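Local coordinates for protein lovastatin nonaketide synthase mokA (Monascus pilosus, PDB 6AD3) that builds the polyketide backbone of lovastatin (monacolin K) in nine iterative steps, the part here being its condensation domain, at residues H235-A240 with E362-G367; S298-E303 with R461-Y466; G351-N356 with V436-Q441; F369-P374 with V406-L411; L415-P420 with A430-A435. The protein carries 1 engineered substitution. All blocks are in the same frame, centred on the assembly; numbering follows the deposited sequence.

Contact 1. Residues H235-A240 with E362-G367; sequences HVPQFA and ELAGMG
Pro237 lies over the end of helix 360-364, its CG 4.2 Å from Ala364 CB and 4.0 Å from Gly365 N. This ring rests on the point where the helix stops, since Gly365 is the first residue to leave helical geometry. Two residues on, Phe239 takes the other half of the contact. Its CG is anti to the backbone N (chi1 -180°), which turns the ring obliquely against the peptide between Met366 and Gly367: Phe239 CB is 3.6 Å from Met366 O, and CD1 is 4.0 Å from Gly367 CA. Gly367 has a positive phi (135°), and a side chain there would run into Phe239 CD1. In the condensation domain the contact thus sets the start of helix 239-251, N-capped at Gln238, on the connection between strands 348-354 and 371-377. No direct hydrogen bond crosses. Instead one water donates to Pro237 O and to Met366 O, at 3.0 Å from each oxygen, and so ties two backbone carbonyls together. Met366 contributes mainly backbone here: its thioether chain turns away into helix 213-227, touching Ile219 and Glu222, while Phe239 continues edge-to-face onto Phe369.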
# COMPACT_ATOMS: atom_id res chain seq x y z
N HIS A 235 -6.51 -10.53 25.11
CA HIS A 235 -5.66 -9.37 24.96
C HIS A 235 -5.75 -8.89 23.52
O HIS A 235 -5.45 -9.65 22.60
CB HIS A 235 -4.20 -9.72 25.29
CG HIS A 235 -3.23 -8.65 24.88
ND1 HIS A 235 -3.34 -7.35 25.31
CD2 HIS A 235 -2.18 -8.67 24.02
CE1 HIS A 235 -2.43 -6.60 24.71
NE2 HIS A 235 -1.68 -7.39 23.96
N VAL A 236 -6.07 -7.61 23.33
CA VAL A 236 -6.09 -7.02 21.96
C VAL A 236 -5.29 -5.75 21.95
O VAL A 236 -5.56 -4.83 22.74
CB VAL A 236 -7.57 -6.71 21.50
CG1 VAL A 236 -7.61 -6.06 20.10
CG2 VAL A 236 -8.40 -7.96 21.51
N PRO A 237 -4.26 -5.67 21.12
CA PRO A 237 -3.50 -4.45 21.04
C PRO A 237 -4.26 -3.38 20.27
O PRO A 237 -4.52 -3.53 19.08
CB PRO A 237 -2.22 -4.88 20.32
CG PRO A 237 -2.60 -6.07 19.55
CD PRO A 237 -3.68 -6.76 20.31
N GLN A 238 -4.67 -2.33 20.95
CA GLN A 238 -5.58 -1.40 20.33
C GLN A 238 -4.79 -0.30 19.60
O GLN A 238 -3.74 0.17 20.10
CB GLN A 238 -6.51 -0.79 21.38
CG GLN A 238 -7.35 -1.84 22.13
CD GLN A 238 -8.40 -2.45 21.27
OE1 GLN A 238 -8.60 -2.05 20.09
NE2 GLN A 238 -9.19 -3.35 21.86
N PHE A 239 -5.38 0.21 18.52
CA PHE A 239 -4.66 1.13 17.62
C PHE A 239 -4.19 2.38 18.32
O PHE A 239 -3.04 2.77 18.20
CB PHE A 239 -5.54 1.50 16.44
CG PHE A 239 -4.89 2.41 15.48
CD1 PHE A 239 -3.85 1.96 14.69
CD2 PHE A 239 -5.10 3.78 15.59
CE1 PHE A 239 -3.17 2.83 13.83
CE2 PHE A 239 -4.46 4.66 14.71
CZ PHE A 239 -3.50 4.18 13.84
N ALA A 240 -5.07 3.02 19.10
CA ALA A 240 -4.69 4.30 19.72
C ALA A 240 -3.52 4.15 20.64
O ALA A 240 -2.68 5.05 20.74
CB ALA A 240 -5.87 4.92 20.44
N GLU A 362 2.19 -5.20 17.37
CA GLU A 362 2.04 -4.46 16.12
C GLU A 362 1.58 -5.34 14.98
O GLU A 362 0.83 -4.93 14.15
CB GLU A 362 3.36 -3.78 15.72
CG GLU A 362 3.79 -2.73 16.71
CD GLU A 362 5.18 -2.14 16.41
OE1 GLU A 362 5.50 -1.14 17.06
OE2 GLU A 362 6.03 -2.82 15.76
N LEU A 363 2.07 -6.58 14.94
CA LEU A 363 1.66 -7.50 13.90
C LEU A 363 0.19 -7.91 14.02
O LEU A 363 -0.45 -8.14 13.01
CB LEU A 363 2.52 -8.76 13.92
CG LEU A 363 3.96 -8.54 13.48
CD1 LEU A 363 4.81 -9.76 13.92
CD2 LEU A 363 4.03 -8.38 11.96
N ALA A 364 -0.31 -8.03 15.26
CA ALA A 364 -1.67 -8.53 15.53
C ALA A 364 -2.74 -7.43 15.48
O ALA A 364 -3.91 -7.71 15.30
CB ALA A 364 -1.70 -9.24 16.88
N GLY A 365 -2.30 -6.20 15.55
CA GLY A 365 -3.22 -5.07 15.67
C GLY A 365 -3.95 -4.77 14.35
O GLY A 365 -3.49 -5.13 13.26
N MET A 366 -5.06 -4.07 14.47
CA MET A 366 -5.77 -3.54 13.33
C MET A 366 -5.51 -2.04 13.23
O MET A 366 -5.34 -1.36 14.24
CB MET A 366 -7.28 -3.78 13.48
CG MET A 366 -7.69 -5.22 13.67
SD MET A 366 -7.32 -6.23 12.20
CE MET A 366 -8.15 -7.75 12.67
N GLY A 367 -5.50 -1.54 12.00
CA GLY A 367 -5.49 -0.13 11.72
C GLY A 367 -4.47 0.20 10.63
O GLY A 367 -4.05 -0.68 9.86
O HOH W 1 -3.69 -1.90 16.66

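Contact 2. Residues S298-E303 with R461-Y466; sequences SWKQHE and RERTPY
Pro465 rides on the face of the Trp299 indole: its CB stands 3.7 Å from the centroid of the six-membered ring, 19° off the normal, a CH-pi contact. The two side chains run alongside each other, and the tightest approach is Trp299 CE2 to Pro465 CB at 3.5 Å. Next to this pair Arg463 stretches along the backbone of 298-300. An extended chain from CG to NE brings NH1 to Ser298 O, a bond of 3.0 Å that is nearly straight (164°); the oxygen lies in the guanidinium plane, while NH1 approaches it from well above the carbonyl plane. Lys300 CA lies over one face of the same guanidinium, toward its rim. Gln301 meets the other segment through water. One water donates to Gln301 OE1 at 3.1 Å and also bonds Thr464 OG1, and another accepts a hydrogen bond from Gln301 NE2 at 2.7 Å and donates one to Glu462 O. The buried Thr464 N finds no partner in the model. Further out, Ser298 and Trp299 both have left-handed backbone angles just before strand 301-307 begins, and Lys300 bonds Ser488 beyond strand 481-487. In segment 461-466, Arg463 has a backbone bond to Ile97 and Glu462 a salt bridge to Arg208. The contact joins the loop after strand 453-460, an outer strand of the sheet containing 100-107, to 301-307, an outer strand of the six-stranded sheet. Arg463 and Trp299 grip directly, by a charged bond and an apolar CH-pi contact, whereas Gln301 is coupled through waters.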
# COMPACT_ATOMS: atom_id res chain seq x y z
N SER A 298 -6.56 14.31 -10.92
CA SER A 298 -6.88 13.80 -9.59
C SER A 298 -6.20 12.43 -9.35
O SER A 298 -6.73 11.59 -8.64
CB SER A 298 -8.39 13.73 -9.38
OG SER A 298 -8.92 15.05 -9.38
N TRP A 299 -4.95 12.34 -9.82
CA TRP A 299 -4.08 11.17 -9.56
C TRP A 299 -4.71 9.90 -10.10
O TRP A 299 -4.28 8.80 -9.73
CB TRP A 299 -3.81 11.01 -8.07
CG TRP A 299 -3.07 12.10 -7.46
CD1 TRP A 299 -2.40 13.11 -8.08
CD2 TRP A 299 -2.88 12.28 -6.06
NE1 TRP A 299 -1.92 14.00 -7.15
CE2 TRP A 299 -2.22 13.50 -5.89
CE3 TRP A 299 -3.25 11.54 -4.92
CZ2 TRP A 299 -1.88 13.98 -4.64
CZ3 TRP A 299 -2.93 12.02 -3.69
CH2 TRP A 299 -2.27 13.25 -3.55
N LYS A 300 -5.51 10.01 -11.15
CA LYS A 300 -6.00 8.83 -11.82
C LYS A 300 -4.84 8.03 -12.41
O LYS A 300 -3.89 8.62 -12.94
CB LYS A 300 -6.99 9.19 -12.94
CG LYS A 300 -7.51 7.97 -13.67
CD LYS A 300 -8.61 8.32 -14.64
CE LYS A 300 -8.05 8.92 -15.92
NZ LYS A 300 -8.35 8.07 -17.12
N GLN A 301 -4.89 6.70 -12.26
CA GLN A 301 -3.82 5.81 -12.72
C GLN A 301 -4.30 4.81 -13.74
O GLN A 301 -5.48 4.39 -13.72
CB GLN A 301 -3.15 5.05 -11.54
CG GLN A 301 -2.42 5.97 -10.56
CD GLN A 301 -2.13 5.34 -9.19
OE1 GLN A 301 -0.94 5.13 -8.80
NE2 GLN A 301 -3.18 4.90 -8.54
N HIS A 302 -3.47 4.57 -14.74
CA HIS A 302 -3.64 3.42 -15.63
C HIS A 302 -2.85 2.26 -15.06
O HIS A 302 -1.80 2.47 -14.48
CB HIS A 302 -3.13 3.72 -17.03
CG HIS A 302 -3.73 4.95 -17.64
ND1 HIS A 302 -5.09 5.11 -17.79
CD2 HIS A 302 -3.16 5.98 -18.29
CE1 HIS A 302 -5.33 6.22 -18.46
NE2 HIS A 302 -4.17 6.78 -18.76
N GLU A 303 -3.36 1.04 -15.23
CA GLU A 303 -2.62 -0.12 -14.70
C GLU A 303 -2.64 -1.33 -15.56
O GLU A 303 -3.49 -1.47 -16.47
CB GLU A 303 -3.10 -0.49 -13.30
CG GLU A 303 -4.37 -1.23 -13.22
CD GLU A 303 -4.76 -1.62 -11.75
OE1 GLU A 303 -5.22 -2.76 -11.54
OE2 GLU A 303 -4.52 -0.82 -10.81
N ARG A 461 -6.81 -0.25 -4.43
CA ARG A 461 -6.27 0.61 -3.39
C ARG A 461 -6.46 2.08 -3.77
O ARG A 461 -6.65 2.41 -4.95
CB ARG A 461 -4.78 0.32 -3.24
CG ARG A 461 -4.49 -1.07 -2.74
CD ARG A 461 -2.99 -1.33 -2.61
NE ARG A 461 -2.41 -0.50 -1.58
CZ ARG A 461 -1.11 -0.50 -1.28
NH1 ARG A 461 -0.27 -1.29 -1.93
NH2 ARG A 461 -0.66 0.32 -0.36
N GLU A 462 -6.37 2.95 -2.78
CA GLU A 462 -6.47 4.38 -2.98
C GLU A 462 -5.53 4.84 -4.06
O GLU A 462 -4.45 4.29 -4.22
CB GLU A 462 -6.13 5.14 -1.68
CG GLU A 462 -4.70 4.90 -1.19
CD GLU A 462 -4.30 5.76 -0.01
OE1 GLU A 462 -5.13 6.58 0.43
OE2 GLU A 462 -3.20 5.53 0.54
N ARG A 463 -5.89 5.94 -4.71
CA ARG A 463 -4.96 6.64 -5.60
C ARG A 463 -3.86 7.26 -4.77
O ARG A 463 -4.03 7.50 -3.58
CB ARG A 463 -5.67 7.73 -6.39
CG ARG A 463 -6.72 7.20 -7.35
CD ARG A 463 -7.28 8.33 -8.22
NE ARG A 463 -8.42 7.88 -9.02
CZ ARG A 463 -9.19 8.69 -9.74
NH1 ARG A 463 -8.91 10.00 -9.84
NH2 ARG A 463 -10.17 8.19 -10.47
N THR A 464 -2.71 7.42 -5.43
CA THR A 464 -1.55 8.06 -4.84
C THR A 464 -0.94 8.98 -5.90
O THR A 464 -1.30 8.89 -7.07
CB THR A 464 -0.50 7.03 -4.37
OG1 THR A 464 0.14 6.45 -5.50
CG2 THR A 464 -1.11 5.95 -3.56
N PRO A 465 -0.04 9.88 -5.49
CA PRO A 465 0.47 10.87 -6.42
C PRO A 465 1.63 10.37 -7.28
O PRO A 465 2.14 11.13 -8.13
CB PRO A 465 0.96 11.99 -5.51
CG PRO A 465 1.34 11.29 -4.27
CD PRO A 465 0.28 10.24 -4.11
N TYR A 466 2.10 9.16 -7.02
CA TYR A 466 3.38 8.71 -7.59
C TYR A 466 3.29 8.41 -9.11
O TYR A 466 2.36 7.76 -9.56
CB TYR A 466 3.88 7.50 -6.79
CG TYR A 466 4.05 7.84 -5.34
CD1 TYR A 466 5.07 8.70 -4.93
CD2 TYR A 466 3.12 7.44 -4.39
CE1 TYR A 466 5.15 9.16 -3.62
CE2 TYR A 466 3.22 7.87 -3.08
CZ TYR A 466 4.22 8.76 -2.71
OH TYR A 466 4.30 9.23 -1.44
O HOH W 2 -0.55 3.80 -6.03
O HOH W 3 -3.25 3.29 -6.40
O HOH W 4 1.20 5.61 -10.69

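Contact 3. Residues G351-N356 with V436-Q441; sequences GLADTN and VFDYKQ
Strands 348-354 and 435-440 are parallel neighbours in the mixed sheet of the second half of the condensation domain, their axes 4.7 Å apart at closest approach and 27° from parallel. Phe437 supplies both direct bonds of the ladder. Its N donates to Gly351 O at 2.9 Å (169°), and its O receives Ala353 N at 2.9 Å, almost linearly, so one residue is bonded on both sides of Leu352. Val436 CA adds a C-H...O contact to Gly351 O. On the face carrying Leu352 and Phe437 the two side chains run alongside each other, and Leu352 CD1 touches the ring edge of Phe437 at CD2, 3.7 Å away; the ring itself packs on Met328 and Leu332 of helix 327-343. Beyond the last direct bond the strands part, and a water takes over, donating to Ala353 O at 2.7 Å and accepting from Tyr439 N at 2.9 Å. Strand 348-354 ends in an Asx turn, in which Asp354 OD2 accepts from Asn356 N. Asp438, whose carboxylate is committed to a salt bridge with Arg461, also sets that group against the methyl of Ala353, with Ala353 CB 3.4 Å from Asp438 CG.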
# COMPACT_ATOMS: atom_id res chain seq x y z
N GLY A 351 10.23 5.02 -3.09
CA GLY A 351 9.56 4.75 -1.84
C GLY A 351 9.32 3.27 -1.67
O GLY A 351 8.58 2.66 -2.43
N LEU A 352 9.99 2.67 -0.69
CA LEU A 352 9.82 1.26 -0.39
C LEU A 352 8.73 1.08 0.66
O LEU A 352 8.77 1.70 1.74
CB LEU A 352 11.14 0.66 0.09
CG LEU A 352 11.09 -0.78 0.63
CD1 LEU A 352 10.79 -1.77 -0.47
CD2 LEU A 352 12.40 -1.17 1.31
N ALA A 353 7.65 0.42 0.28
CA ALA A 353 6.57 0.19 1.22
C ALA A 353 7.09 -0.68 2.36
O ALA A 353 7.94 -1.58 2.15
CB ALA A 353 5.37 -0.51 0.52
N ASP A 354 6.64 -0.38 3.58
CA ASP A 354 7.00 -1.17 4.73
C ASP A 354 5.80 -1.21 5.68
O ASP A 354 5.15 -0.19 5.87
CB ASP A 354 8.22 -0.59 5.45
CG ASP A 354 8.70 -1.49 6.56
OD1 ASP A 354 9.29 -2.54 6.25
OD2 ASP A 354 8.48 -1.15 7.73
N THR A 355 5.51 -2.36 6.25
CA THR A 355 4.37 -2.48 7.15
C THR A 355 4.48 -1.65 8.42
O THR A 355 3.46 -1.32 9.03
CB THR A 355 4.12 -3.92 7.60
OG1 THR A 355 5.26 -4.38 8.35
CG2 THR A 355 3.79 -4.84 6.43
N ASN A 356 5.70 -1.37 8.85
CA ASN A 356 5.95 -0.69 10.12
C ASN A 356 5.34 -1.48 11.31
O ASN A 356 4.84 -0.91 12.23
CB ASN A 356 5.49 0.77 10.10
CG ASN A 356 6.30 1.67 11.04
OD1 ASN A 356 6.02 2.85 11.17
ND2 ASN A 356 7.31 1.12 11.66
N VAL A 436 7.32 4.20 -6.41
CA VAL A 436 7.12 3.36 -5.23
C VAL A 436 7.25 1.89 -5.63
O VAL A 436 6.82 1.50 -6.71
CB VAL A 436 5.73 3.62 -4.60
CG1 VAL A 436 5.33 2.54 -3.59
CG2 VAL A 436 5.70 4.99 -3.93
N PHE A 437 7.74 1.10 -4.67
CA PHE A 437 7.85 -0.33 -4.76
C PHE A 437 7.21 -0.95 -3.52
O PHE A 437 7.60 -0.65 -2.37
CB PHE A 437 9.32 -0.76 -4.84
CG PHE A 437 9.51 -2.27 -4.93
CD1 PHE A 437 9.15 -2.96 -6.06
CD2 PHE A 437 10.02 -3.01 -3.87
CE1 PHE A 437 9.30 -4.33 -6.16
CE2 PHE A 437 10.26 -4.37 -4.00
CZ PHE A 437 9.88 -5.04 -5.13
N ASP A 438 6.24 -1.82 -3.72
CA ASP A 438 5.50 -2.44 -2.61
C ASP A 438 5.43 -3.93 -2.82
O ASP A 438 4.74 -4.41 -3.74
CB ASP A 438 4.10 -1.83 -2.52
CG ASP A 438 3.26 -2.38 -1.34
OD1 ASP A 438 3.63 -3.42 -0.81
OD2 ASP A 438 2.33 -1.65 -0.89
N TYR A 439 6.16 -4.67 -1.97
CA TYR A 439 6.27 -6.12 -2.11
C TYR A 439 5.74 -6.77 -0.83
O TYR A 439 6.06 -6.34 0.29
CB TYR A 439 7.73 -6.50 -2.31
CG TYR A 439 8.07 -7.97 -2.14
CD1 TYR A 439 8.22 -8.54 -0.88
CD2 TYR A 439 8.24 -8.77 -3.24
CE1 TYR A 439 8.57 -9.87 -0.73
CE2 TYR A 439 8.65 -10.10 -3.10
CZ TYR A 439 8.84 -10.62 -1.83
OH TYR A 439 9.14 -11.98 -1.69
N LYS A 440 4.88 -7.75 -1.01
CA LYS A 440 4.40 -8.57 0.10
C LYS A 440 4.43 -10.07 -0.22
O LYS A 440 4.37 -10.48 -1.38
CB LYS A 440 3.01 -8.11 0.51
CG LYS A 440 1.91 -8.60 -0.40
CD LYS A 440 0.55 -8.10 0.05
CE LYS A 440 -0.50 -8.61 -0.94
NZ LYS A 440 -1.86 -8.24 -0.56
N GLN A 441 4.64 -10.88 0.84
CA GLN A 441 4.85 -12.32 0.72
C GLN A 441 3.81 -13.20 1.43
O GLN A 441 3.94 -14.41 1.42
CB GLN A 441 6.20 -12.64 1.35
CG GLN A 441 7.25 -13.08 0.42
CD GLN A 441 8.49 -13.54 1.18
OE1 GLN A 441 9.06 -14.56 0.87
NE2 GLN A 441 8.87 -12.80 2.22
O HOH W 5 7.71 -3.55 0.26

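Contact 4. Residues F369-P374 with V406-L411; sequences FANLLP and VPYGVL
Asn371 uses both ends of its side-chain amide to hold the start of helix 408-414. OD1 accepts from Tyr408 N at 2.9 Å, with the donor in the carbonyl plane on a lone pair, and thereby engages the amide just after the N-cap residue Pro407. ND2 donates to Val406 O, also at 2.9 Å and close to straight (166°), though it reaches that oxygen from above the carbonyl plane. The anti placement of CG relative to the backbone N (chi1 -168°) carries the amide across to the other segment, and the two bonds fix which end is oxygen and which nitrogen. Val406 O is gripped a second time by a water, 2.8 Å away, that also donates to Leu372 O; this gives the strand carbonyl a partner and bridges it to the residue before the N-cap. Leu372 N, by contrast, is buried with no partner in the model. The positive end of the helix dipole could polarise the Asn371 carbonyl somewhat. Apolar contacts flank the polar cluster: Leu372 CD1 sits over one face of the Tyr408 ring, 4.0 Å from its centroid, while Asn371 OD1 lies at the edge of that ring. Pro374 CG and Leu411 CD2 meet at 3.7 Å. Strand 371-377 is one of the two edge strands of its sheet, paired with 348-354, and the start of helix 408-414 packs on its first residues; helix 256-266 covers Val406, Pro374 and Leu411, and Pro407 rests on Leu80 and Gln246 of two further helices.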
# COMPACT_ATOMS: atom_id res chain seq x y z
N PHE A 369 -1.08 1.24 9.70
CA PHE A 369 0.32 1.28 10.19
C PHE A 369 1.31 1.49 9.07
O PHE A 369 2.42 1.91 9.32
CB PHE A 369 0.68 -0.02 10.89
CG PHE A 369 -0.00 -0.21 12.21
CD1 PHE A 369 0.52 0.35 13.36
CD2 PHE A 369 -1.21 -0.91 12.30
CE1 PHE A 369 -0.10 0.15 14.59
CE2 PHE A 369 -1.83 -1.11 13.52
CZ PHE A 369 -1.26 -0.61 14.66
N ALA A 370 0.91 1.15 7.85
CA ALA A 370 1.82 1.10 6.69
C ALA A 370 2.55 2.42 6.40
O ALA A 370 2.05 3.52 6.67
CB ALA A 370 1.09 0.60 5.45
N ASN A 371 3.74 2.29 5.85
CA ASN A 371 4.63 3.42 5.71
C ASN A 371 5.38 3.32 4.37
O ASN A 371 5.26 2.28 3.65
CB ASN A 371 5.59 3.39 6.86
CG ASN A 371 6.40 4.68 7.00
OD1 ASN A 371 5.95 5.78 6.63
ND2 ASN A 371 7.54 4.56 7.68
N LEU A 372 6.14 4.35 4.05
CA LEU A 372 7.01 4.35 2.90
C LEU A 372 8.38 4.86 3.33
O LEU A 372 8.47 5.74 4.16
CB LEU A 372 6.47 5.31 1.86
CG LEU A 372 5.19 4.87 1.17
CD1 LEU A 372 4.55 6.04 0.46
CD2 LEU A 372 5.48 3.74 0.23
N LEU A 373 9.43 4.16 2.88
CA LEU A 373 10.82 4.52 3.19
C LEU A 373 11.48 5.05 1.93
O LEU A 373 11.53 4.35 0.92
CB LEU A 373 11.57 3.30 3.68
CG LEU A 373 10.93 2.54 4.86
CD1 LEU A 373 11.74 1.29 5.20
CD2 LEU A 373 10.83 3.45 6.05
N PRO A 374 11.99 6.29 1.97
CA PRO A 374 12.38 6.91 0.72
C PRO A 374 13.83 6.64 0.37
O PRO A 374 14.72 7.40 0.76
CB PRO A 374 12.14 8.41 0.99
CG PRO A 374 12.36 8.56 2.44
CD PRO A 374 11.91 7.28 3.06
N VAL A 406 10.19 5.96 11.17
CA VAL A 406 9.74 7.29 10.90
C VAL A 406 8.60 7.32 9.87
O VAL A 406 8.82 6.96 8.71
CB VAL A 406 10.89 8.16 10.39
CG1 VAL A 406 10.40 9.58 10.18
CG2 VAL A 406 12.01 8.15 11.39
N PRO A 407 7.40 7.78 10.28
CA PRO A 407 6.32 7.93 9.28
C PRO A 407 6.71 8.98 8.21
O PRO A 407 7.27 10.02 8.54
CB PRO A 407 5.15 8.43 10.12
CG PRO A 407 5.42 7.92 11.51
CD PRO A 407 6.92 8.00 11.65
N TYR A 408 6.59 8.63 6.93
CA TYR A 408 7.22 9.45 5.88
C TYR A 408 6.66 10.89 5.88
O TYR A 408 7.38 11.83 5.56
CB TYR A 408 7.11 8.82 4.49
CG TYR A 408 5.75 8.91 3.88
CD1 TYR A 408 4.74 8.02 4.25
CD2 TYR A 408 5.48 9.80 2.89
CE1 TYR A 408 3.47 8.08 3.67
CE2 TYR A 408 4.20 9.90 2.32
CZ TYR A 408 3.23 8.96 2.67
OH TYR A 408 1.98 9.12 2.13
N GLY A 409 5.39 11.06 6.27
CA GLY A 409 4.80 12.40 6.32
C GLY A 409 5.53 13.32 7.30
O GLY A 409 5.65 14.53 7.06
N VAL A 410 6.05 12.76 8.39
CA VAL A 410 6.83 13.64 9.27
C VAL A 410 8.18 14.02 8.69
O VAL A 410 8.56 15.20 8.78
CB VAL A 410 6.88 13.28 10.79
CG1 VAL A 410 6.10 12.08 11.19
CG2 VAL A 410 8.28 13.39 11.40
N LEU A 411 8.78 13.13 7.91
CA LEU A 411 9.98 13.51 7.12
C LEU A 411 9.67 14.59 6.11
O LEU A 411 10.40 15.59 5.98
CB LEU A 411 10.56 12.30 6.41
CG LEU A 411 11.85 12.57 5.66
CD1 LEU A 411 12.96 13.00 6.61
CD2 LEU A 411 12.28 11.37 4.85
O HOH W 6 9.99 7.23 6.20

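Contact 5. Residues L415-P420 with A430-A435; sequences LGFEVP and APLFQA
Pro431 fits between Phe417 and Pro420, a bump on one limb of the loop entering a hollow of the other limb. Its CB presses on the rim of the Phe417 ring at CD1, 3.4 Å away, while its CD meets Pro420 CG at 3.7 Å with the two pyrrolidine rings crossed at about a right angle. The hollow is floored by the Glu418 carbonyl, whose O is 4.0 Å from Pro431 CG. Leu432 supplies the second bump. Its backbone N lies over one face of Phe417, 3.8 Å from CE1, and its branch continues along the same face to the rim, where Leu432 CD1 touches Phe417 CE2 at 3.8 Å. That methyl also meets Leu415 CD1 at 4.1 Å, the two leucines crossing at about a right angle. With CG anti to the carbonyl carbon (chi1 -77°), Phe417 presents one side of its ring to both Pro431 and Leu432. No hydrogen bond crosses; within 430-435 Gln434 NE2 bonds Ala430 O at 2.9 Å and braces the bend. The bend itself is a classic gamma turn at Leu432, with Phe433 N donating to Pro431 O, and it faces the chain just after the Schellman motif at Gly416 that ends helix 408-414.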
# COMPACT_ATOMS: atom_id res chain seq x y z
N LEU A 415 11.36 18.31 5.91
CA LEU A 415 12.14 18.71 4.76
C LEU A 415 11.52 19.92 4.03
O LEU A 415 12.06 20.38 3.04
CB LEU A 415 12.29 17.50 3.82
CG LEU A 415 13.22 16.37 4.29
CD1 LEU A 415 13.20 15.20 3.34
CD2 LEU A 415 14.65 16.89 4.44
N GLY A 416 10.34 20.35 4.45
CA GLY A 416 9.75 21.55 3.93
C GLY A 416 8.82 21.38 2.76
O GLY A 416 8.47 22.34 2.11
N PHE A 417 8.34 20.16 2.51
CA PHE A 417 7.51 19.93 1.36
C PHE A 417 6.08 20.35 1.60
O PHE A 417 5.58 20.25 2.74
CB PHE A 417 7.55 18.45 0.97
CG PHE A 417 8.82 18.05 0.26
CD1 PHE A 417 8.97 18.27 -1.12
CD2 PHE A 417 9.88 17.46 0.96
CE1 PHE A 417 10.17 17.99 -1.76
CE2 PHE A 417 11.07 17.13 0.31
CZ PHE A 417 11.22 17.44 -1.05
N GLU A 418 5.40 20.73 0.52
CA GLU A 418 3.96 20.94 0.53
C GLU A 418 3.21 19.60 0.42
O GLU A 418 3.72 18.63 -0.15
CB GLU A 418 3.57 21.86 -0.63
CG GLU A 418 2.57 22.96 -0.27
CD GLU A 418 3.22 24.16 0.39
OE1 GLU A 418 3.32 25.23 -0.27
OE2 GLU A 418 3.56 24.08 1.58
N VAL A 419 2.02 19.55 0.98
CA VAL A 419 1.12 18.41 0.78
C VAL A 419 0.58 18.40 -0.66
O VAL A 419 -0.02 19.38 -1.12
CB VAL A 419 -0.07 18.51 1.74
CG1 VAL A 419 -1.10 17.46 1.42
CG2 VAL A 419 0.40 18.40 3.19
N PRO A 420 0.77 17.30 -1.39
CA PRO A 420 0.31 17.32 -2.77
C PRO A 420 -1.21 17.20 -2.87
O PRO A 420 -1.85 16.55 -2.02
CB PRO A 420 0.98 16.10 -3.39
CG PRO A 420 1.13 15.14 -2.23
CD PRO A 420 1.35 16.00 -1.00
N ALA A 430 4.78 13.98 -6.97
CA ALA A 430 4.83 13.73 -5.55
C ALA A 430 6.08 14.35 -4.94
O ALA A 430 7.12 14.37 -5.57
CB ALA A 430 4.80 12.26 -5.29
N PRO A 431 6.00 14.78 -3.67
CA PRO A 431 7.23 15.24 -2.97
C PRO A 431 8.24 14.15 -2.75
O PRO A 431 7.87 13.03 -2.38
CB PRO A 431 6.73 15.73 -1.63
CG PRO A 431 5.33 15.27 -1.48
CD PRO A 431 4.81 14.81 -2.81
N LEU A 432 9.50 14.49 -3.01
CA LEU A 432 10.69 13.69 -2.59
C LEU A 432 10.96 12.45 -3.43
O LEU A 432 12.09 12.21 -3.85
CB LEU A 432 10.64 13.29 -1.11
CG LEU A 432 11.95 12.82 -0.54
CD1 LEU A 432 12.98 13.94 -0.52
CD2 LEU A 432 11.76 12.23 0.83
N PHE A 433 9.94 11.64 -3.65
CA PHE A 433 10.10 10.49 -4.54
C PHE A 433 8.87 10.33 -5.39
O PHE A 433 7.76 10.64 -4.94
CB PHE A 433 10.38 9.19 -3.75
CG PHE A 433 9.40 8.92 -2.62
CD1 PHE A 433 9.53 9.57 -1.39
CD2 PHE A 433 8.33 8.03 -2.79
CE1 PHE A 433 8.64 9.33 -0.36
CE2 PHE A 433 7.43 7.82 -1.76
CZ PHE A 433 7.58 8.47 -0.55
N GLN A 434 9.06 9.81 -6.62
CA GLN A 434 7.96 9.73 -7.59
C GLN A 434 7.73 8.30 -8.06
O GLN A 434 6.83 8.04 -8.84
CB GLN A 434 8.24 10.62 -8.81
CG GLN A 434 8.33 12.10 -8.45
CD GLN A 434 9.64 12.52 -7.82
OE1 GLN A 434 10.75 12.18 -8.28
NE2 GLN A 434 9.54 13.29 -6.74
N ALA A 435 8.50 7.38 -7.52
CA ALA A 435 8.34 5.96 -7.75
C ALA A 435 8.17 5.23 -6.41
O ALA A 435 8.87 5.53 -5.43
CB ALA A 435 9.58 5.41 -8.44

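Overall arrangement
Contacts 1, 3 and 4 are buried, contacts 2 and 5 only partly. Contact 3, a parallel strand pair, has its centre about 7 Å from the chain's centre; contact 4 adds the edge strand 371-377, bonded to 348-354, and a helix. Contact 5 extends contact 4, with Leu432 and Phe433 packing on Pro374. Contact 2 brings in the other edge strand, 301-307, while its Arg461 reaches inner strand 435-440 and its Tyr466 ring packs against Phe433. Contact 1, about 28 Å from contact 2 between centres, touches contacts 3 and 4. It has a water bridge but no direct polar bond; waters supplement direct bonds in contacts 2, 3 and 4, and contact 5 has neither.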